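Local coordinates for extracellular solute-binding protein, family 1 (Bifidobacterium longum subsp. infantis, PDB 6FTH) that probably binds human milk oligosaccharides outside the cell and delivers them to an ABC transporter for uptake, at residues L246-H259 and W481-C495. Numbering follows the deposited sequence.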
loop_
_atom_site.group_PDB
_atom_site.type_symbol
_atom_site.label_atom_id
_atom_site.label_comp_id
_atom_site.label_asym_id
_atom_site.label_seq_id
_atom_site.Cartn_x
_atom_site.Cartn_y
_atom_site.Cartn_z
ATOM N N LEU A 246 3.269 4.890 -19.337
ATOM C CA LEU A 246 2.121 4.441 -20.116
ATOM C C LEU A 246 2.410 4.434 -21.602
ATOM O O LEU A 246 1.745 3.707 -22.341
ATOM C CB LEU A 246 0.922 5.346 -19.841
ATOM C CG LEU A 246 0.391 5.331 -18.414
ATOM C CD1 LEU A 246 -0.743 6.346 -18.268
ATOM C CD2 LEU A 246 -0.095 3.947 -18.004
ATOM N N THR A 247 3.381 5.227 -22.061
ATOM C CA THR A 247 3.765 5.300 -23.467
ATOM C C THR A 247 5.199 4.835 -23.693
ATOM O O THR A 247 5.801 5.137 -24.732
ATOM C CB THR A 247 3.574 6.728 -24.007
ATOM O OG1 THR A 247 4.366 7.631 -23.229
ATOM C CG2 THR A 247 2.130 7.141 -23.931
ATOM N N SER A 248 5.759 4.087 -22.746
ATOM C CA SER A 248 7.150 3.668 -22.828
ATOM C C SER A 248 7.288 2.346 -23.579
ATOM O O SER A 248 6.402 1.492 -23.533
ATOM C CB SER A 248 7.746 3.501 -21.431
ATOM O OG SER A 248 7.153 2.422 -20.736
ATOM N N ASP A 249 8.432 2.173 -24.236
ATOM C CA ASP A 249 8.761 0.881 -24.825
ATOM C C ASP A 249 8.747 -0.219 -23.759
ATOM O O ASP A 249 8.356 -1.358 -24.037
ATOM C CB ASP A 249 10.125 0.963 -25.502
ATOM C CG ASP A 249 10.133 1.891 -26.717
ATOM O OD1 ASP A 249 9.081 2.032 -27.397
ATOM O OD2 ASP A 249 11.218 2.461 -27.002
ATOM N N GLU A 250 9.139 0.115 -22.532
ATOM C CA GLU A 250 9.136 -0.867 -21.453
ATOM C C GLU A 250 7.741 -1.433 -21.207
ATOM O O GLU A 250 7.572 -2.652 -21.054
ATOM C CB GLU A 250 9.655 -0.218 -20.183
ATOM C CG GLU A 250 11.135 0.082 -20.202
ATOM C CD GLU A 250 11.522 1.469 -20.739
ATOM O OE1 GLU A 250 10.746 2.114 -21.472
ATOM O OE2 GLU A 250 12.639 1.920 -20.402
ATOM N N TYR A 251 6.734 -0.555 -21.119
ATOM C CA TYR A 251 5.349 -0.992 -20.929
ATOM C C TYR A 251 4.891 -1.837 -22.112
ATOM O O TYR A 251 4.254 -2.887 -21.948
ATOM C CB TYR A 251 4.457 0.253 -20.757
ATOM C CG TYR A 251 3.026 0.041 -20.292
ATOM C CD1 TYR A 251 2.757 -0.447 -19.026
ATOM C CD2 TYR A 251 1.960 0.379 -21.099
ATOM C CE1 TYR A 251 1.448 -0.631 -18.584
ATOM C CE2 TYR A 251 0.651 0.215 -20.668
ATOM C CZ TYR A 251 0.403 -0.297 -19.413
ATOM O OH TYR A 251 -0.866 -0.482 -18.952
ATOM N N LYS A 252 5.199 -1.389 -23.326
ATOM C CA LYS A 252 4.882 -2.184 -24.510
ATOM C C LYS A 252 5.484 -3.590 -24.418
ATOM O O LYS A 252 4.815 -4.578 -24.732
ATOM C CB LYS A 252 5.394 -1.469 -25.764
ATOM C CG LYS A 252 5.108 -2.249 -27.066
ATOM C CD LYS A 252 5.160 -1.425 -28.370
ATOM C CE LYS A 252 6.377 -0.560 -28.495
ATOM N NZ LYS A 252 6.376 0.119 -29.831
ATOM N N GLN A 253 6.746 -3.695 -24.006
ATOM C CA GLN A 253 7.411 -4.991 -23.928
ATOM C C GLN A 253 6.789 -5.887 -22.863
ATOM O O GLN A 253 6.667 -7.099 -23.072
ATOM C CB GLN A 253 8.907 -4.796 -23.705
ATOM C CG GLN A 253 9.628 -4.156 -24.920
ATOM C CD GLN A 253 9.173 -4.746 -26.261
ATOM O OE1 GLN A 253 9.106 -5.966 -26.423
ATOM N NE2 GLN A 253 8.820 -3.877 -27.215
ATOM N N VAL A 254 6.407 -5.315 -21.716
ATOM C CA VAL A 254 5.713 -6.099 -20.694
ATOM C C VAL A 254 4.420 -6.668 -21.258
ATOM O O VAL A 254 4.090 -7.846 -21.052
ATOM C CB VAL A 254 5.439 -5.246 -19.450
ATOM C CG1 VAL A 254 4.484 -5.970 -18.518
ATOM C CG2 VAL A 254 6.735 -4.930 -18.754
ATOM N N ILE A 255 3.649 -5.827 -21.957
ATOM C CA ILE A 255 2.390 -6.282 -22.539
ATOM C C ILE A 255 2.628 -7.411 -23.542
ATOM O O ILE A 255 1.911 -8.428 -23.539
ATOM C CB ILE A 255 1.642 -5.091 -23.164
ATOM C CG1 ILE A 255 1.104 -4.171 -22.064
ATOM C CG2 ILE A 255 0.499 -5.614 -24.031
ATOM C CD1 ILE A 255 0.599 -2.830 -22.544
ATOM N N LYS A 256 3.640 -7.273 -24.397
ATOM C CA LYS A 256 3.908 -8.307 -25.391
ATOM C C LYS A 256 4.325 -9.614 -24.720
ATOM O O LYS A 256 3.933 -10.697 -25.170
ATOM C CB LYS A 256 4.965 -7.826 -26.374
ATOM C CG LYS A 256 4.435 -6.761 -27.333
ATOM C CD LYS A 256 5.484 -6.368 -28.368
ATOM C CE LYS A 256 5.522 -7.349 -29.525
ATOM N NZ LYS A 256 6.366 -6.839 -30.640
ATOM N N TYR A 257 5.114 -9.527 -23.643
ATOM C CA TYR A 257 5.523 -10.728 -22.917
ATOM C C TYR A 257 4.316 -11.422 -22.326
ATOM O O TYR A 257 4.163 -12.647 -22.465
ATOM C CB TYR A 257 6.548 -10.364 -21.837
ATOM C CG TYR A 257 7.089 -11.534 -21.038
ATOM C CD1 TYR A 257 7.883 -12.498 -21.635
ATOM C CD2 TYR A 257 6.837 -11.639 -19.692
ATOM C CE1 TYR A 257 8.385 -13.556 -20.904
ATOM C CE2 TYR A 257 7.343 -12.683 -18.955
ATOM C CZ TYR A 257 8.126 -13.619 -19.563
ATOM O OH TYR A 257 8.625 -14.665 -18.817
ATOM N N TYR A 258 3.443 -10.656 -21.657
ATOM C CA TYR A 258 2.223 -11.251 -21.106
ATOM C C TYR A 258 1.375 -11.865 -22.203
ATOM O O TYR A 258 0.791 -12.937 -22.010
ATOM C CB TYR A 258 1.403 -10.246 -20.314
ATOM C CG TYR A 258 1.846 -10.117 -18.863
ATOM C CD1 TYR A 258 1.934 -11.236 -18.031
ATOM C CD2 TYR A 258 2.189 -8.881 -18.324
ATOM C CE1 TYR A 258 2.324 -11.113 -16.699
ATOM C CE2 TYR A 258 2.584 -8.760 -17.009
ATOM C CZ TYR A 258 2.655 -9.873 -16.198
ATOM O OH TYR A 258 3.024 -9.756 -14.888
ATOM N N HIS A 259 1.291 -11.217 -23.365
ATOM C CA HIS A 259 0.472 -11.822 -24.417
ATOM C C HIS A 259 1.071 -13.144 -24.885
ATOM O O HIS A 259 0.337 -14.101 -25.157
ATOM C CB HIS A 259 0.267 -10.881 -25.596
ATOM C CG HIS A 259 -0.530 -11.506 -26.697
ATOM N ND1 HIS A 259 -1.804 -11.988 -26.497
ATOM C CD2 HIS A 259 -0.212 -11.797 -27.980
ATOM C CE1 HIS A 259 -2.249 -12.523 -27.623
ATOM N NE2 HIS A 259 -1.300 -12.421 -28.534
ATOM N N TRP A 481 -4.782 -5.977 -25.473
ATOM C CA TRP A 481 -3.514 -6.351 -26.073
ATOM C C TRP A 481 -2.882 -7.542 -25.359
ATOM O O TRP A 481 -2.216 -8.367 -25.997
ATOM C CB TRP A 481 -2.549 -5.175 -26.003
ATOM C CG TRP A 481 -2.871 -4.039 -26.911
ATOM C CD1 TRP A 481 -3.567 -4.085 -28.088
ATOM C CD2 TRP A 481 -2.493 -2.673 -26.714
ATOM N NE1 TRP A 481 -3.630 -2.820 -28.642
ATOM C CE2 TRP A 481 -2.977 -1.940 -27.815
ATOM C CE3 TRP A 481 -1.775 -2.001 -25.716
ATOM C CZ2 TRP A 481 -2.775 -0.565 -27.945
ATOM C CZ3 TRP A 481 -1.572 -0.618 -25.846
ATOM C CH2 TRP A 481 -2.075 0.079 -26.950
ATOM N N MET A 482 -3.048 -7.633 -24.040
ATOM C CA MET A 482 -2.517 -8.783 -23.318
ATOM C C MET A 482 -3.237 -10.066 -23.725
ATOM O O MET A 482 -2.600 -11.113 -23.930
ATOM C CB MET A 482 -2.651 -8.537 -21.812
ATOM C CG MET A 482 -1.598 -7.552 -21.246
ATOM S SD MET A 482 -1.920 -7.064 -19.548
ATOM C CE MET A 482 -1.660 -8.644 -18.687
ATOM N N SER A 483 -4.560 -9.997 -23.862
ATOM C CA SER A 483 -5.353 -11.188 -24.155
ATOM C C SER A 483 -5.312 -11.549 -25.631
ATOM O O SER A 483 -5.164 -12.728 -25.980
ATOM C CB SER A 483 -6.791 -10.963 -23.725
ATOM O OG SER A 483 -6.895 -10.910 -22.313
ATOM N N LYS A 484 -5.455 -10.558 -26.516
ATOM C CA LYS A 484 -5.716 -10.838 -27.922
ATOM C C LYS A 484 -4.624 -10.377 -28.878
ATOM O O LYS A 484 -4.724 -10.654 -30.080
ATOM C CB LYS A 484 -7.057 -10.215 -28.339
ATOM C CG LYS A 484 -8.248 -10.706 -27.541
ATOM C CD LYS A 484 -9.448 -9.783 -27.733
ATOM C CE LYS A 484 -10.661 -10.237 -26.932
ATOM N NZ LYS A 484 -11.181 -11.561 -27.387
ATOM N N GLY A 485 -3.594 -9.681 -28.400
ATOM C CA GLY A 485 -2.585 -9.142 -29.287
ATOM C C GLY A 485 -3.009 -7.811 -29.896
ATOM O O GLY A 485 -4.018 -7.208 -29.519
ATOM N N GLY A 486 -2.198 -7.352 -30.849
ATOM C CA GLY A 486 -2.506 -6.171 -31.634
ATOM C C GLY A 486 -1.698 -4.939 -31.289
ATOM O O GLY A 486 -1.862 -3.908 -31.958
ATOM N N ILE A 487 -0.819 -5.005 -30.289
ATOM C CA ILE A 487 -0.213 -3.785 -29.752
ATOM C C ILE A 487 0.641 -3.073 -30.803
ATOM O O ILE A 487 0.625 -1.839 -30.898
ATOM C CB ILE A 487 0.555 -4.056 -28.442
ATOM C CG1 ILE A 487 1.003 -2.739 -27.810
ATOM C CG2 ILE A 487 1.779 -4.935 -28.669
ATOM C CD1 ILE A 487 1.465 -2.899 -26.355
ATOM N N ASP A 488 1.397 -3.822 -31.610
ATOM C CA ASP A 488 2.372 -3.176 -32.479
ATOM C C ASP A 488 1.691 -2.219 -33.454
ATOM O O ASP A 488 2.177 -1.106 -33.682
ATOM C CB ASP A 488 3.199 -4.212 -33.235
ATOM C CG ASP A 488 4.317 -4.836 -32.382
ATOM O OD1 ASP A 488 4.806 -4.204 -31.422
ATOM O OD2 ASP A 488 4.727 -5.968 -32.707
ATOM N N GLU A 489 0.556 -2.615 -34.018
ATOM C CA GLU A 489 -0.103 -1.772 -35.008
ATOM C C GLU A 489 -1.017 -0.712 -34.392
ATOM O O GLU A 489 -1.419 0.218 -35.093
ATOM C CB GLU A 489 -0.888 -2.643 -35.996
ATOM C CG GLU A 489 -1.994 -3.469 -35.364
ATOM C CD GLU A 489 -1.591 -4.918 -35.065
ATOM O OE1 GLU A 489 -0.402 -5.189 -34.766
ATOM O OE2 GLU A 489 -2.486 -5.790 -35.132
ATOM N N GLU A 490 -1.369 -0.829 -33.110
ATOM C CA GLU A 490 -2.228 0.145 -32.445
ATOM C C GLU A 490 -1.471 1.077 -31.502
ATOM O O GLU A 490 -2.072 2.010 -30.958
ATOM C CB GLU A 490 -3.344 -0.578 -31.672
ATOM C CG GLU A 490 -4.218 -1.409 -32.595
ATOM C CD GLU A 490 -5.343 -2.118 -31.904
ATOM O OE1 GLU A 490 -5.456 -2.073 -30.658
ATOM O OE2 GLU A 490 -6.148 -2.741 -32.622
ATOM N N TRP A 491 -0.182 0.847 -31.302
ATOM C CA TRP A 491 0.564 1.565 -30.268
ATOM C C TRP A 491 0.669 3.061 -30.560
ATOM O O TRP A 491 0.446 3.891 -29.675
ATOM C CB TRP A 491 1.949 0.944 -30.154
ATOM C CG TRP A 491 2.850 1.567 -29.145
ATOM C CD1 TRP A 491 3.917 2.345 -29.406
ATOM C CD2 TRP A 491 2.783 1.440 -27.711
ATOM N NE1 TRP A 491 4.518 2.733 -28.241
ATOM C CE2 TRP A 491 3.839 2.185 -27.183
ATOM C CE3 TRP A 491 1.928 0.765 -26.836
ATOM C CZ2 TRP A 491 4.082 2.270 -25.805
ATOM C CZ3 TRP A 491 2.158 0.857 -25.484
ATOM C CH2 TRP A 491 3.220 1.614 -24.979
ATOM N N ASP A 492 1.025 3.432 -31.792
ATOM C CA ASP A 492 1.182 4.852 -32.101
ATOM C C ASP A 492 -0.121 5.620 -31.880
ATOM O O ASP A 492 -0.125 6.700 -31.278
ATOM C CB ASP A 492 1.684 5.007 -33.537
ATOM C CG ASP A 492 1.831 6.466 -33.952
ATOM O OD1 ASP A 492 2.755 7.139 -33.451
ATOM O OD2 ASP A 492 1.023 6.941 -34.780
ATOM N N ALA A 493 -1.249 5.072 -32.329
ATOM C CA ALA A 493 -2.506 5.780 -32.131
ATOM C C ALA A 493 -2.834 5.897 -30.648
ATOM O O ALA A 493 -3.353 6.921 -30.196
ATOM C CB ALA A 493 -3.629 5.059 -32.874
ATOM N N TYR A 494 -2.552 4.850 -29.872
ATOM C CA TYR A 494 -2.819 4.913 -28.442
ATOM C C TYR A 494 -2.000 6.017 -27.778
ATOM O O TYR A 494 -2.532 6.774 -26.956
ATOM C CB TYR A 494 -2.533 3.536 -27.830
ATOM C CG TYR A 494 -2.099 3.465 -26.381
ATOM C CD1 TYR A 494 -3.023 3.358 -25.380
ATOM C CD2 TYR A 494 -0.754 3.406 -26.043
ATOM C CE1 TYR A 494 -2.639 3.254 -24.066
ATOM C CE2 TYR A 494 -0.349 3.298 -24.728
ATOM C CZ TYR A 494 -1.295 3.218 -23.750
ATOM O OH TYR A 494 -0.943 3.101 -22.431
ATOM N N CYS A 495 -0.715 6.121 -28.131
ATOM C CA CYS A 495 0.150 7.136 -27.534
ATOM C C CYS A 495 -0.365 8.530 -27.867
ATOM O O CYS A 495 -0.446 9.399 -26.995
ATOM C CB CYS A 495 1.588 6.956 -28.022
ATOM S SG CYS A 495 2.429 5.500 -27.326
HETATM O O HOH W 1 7.116 3.993 -27.121
HETATM O O HOH W 2 4.563 -0.197 -32.681
#
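Helix 249-259 and helix 487-495 run roughly antiparallel, their axes 11.4 Å apart at 149°, and the end of helix 457-484 is reached where the CA atoms of His259 and Met482 come within 4.4 Å. Helices 457-484 and 487-500 form an alpha-alpha hairpin against which helix 249-259 docks, in what is by family a two-lobed periplasmic-binding-protein fold; the contact centre lies about 26 Å from the centre of the chain, and Gly485 and Gly486 make the hairpin turn with positive phi. At the other end the indole of Trp491 is clasped on both faces: Tyr494 and Cys495 SG cover one, and Lys252 crosses the opposite one, with CD 3.8 Å from the centroid of the five-membered ring. CG of Lys252 lies anti to its backbone N (chi1 180°), and a bend at chi3 brings NZ back over the same ring, 3.7 Å from that centroid, a cation-pi contact. Trp491 NE1 donates to a water that also bonds Thr247 O and Asp249 OD1. A leucine in place of Trp491 would probably leave the Lys252 ammonium without its aromatic face and this water without its indole donor. Tyr494 OH donates to Leu246 O (2.8 Å), the hydroxyl standing 29° out of the Leu246 carbonyl plane. Midway, Ile487 CD1 reaches Ile255 CG2, while Ile487 CG2 presses tightly on Lys256 CG (3.5 Å). Lys256 NZ meets the syn lone pair of Asp488 OD2, a 2.8 Å salt bridge. Met482 CE lies against Tyr258, whose OH bonds Pro213 O. Gly485 CA sits over one face of the His259 imidazole, and ND1 donates in the ring plane to Met482 O (2.8 Å), meeting that oxygen from above its carbonyl plane.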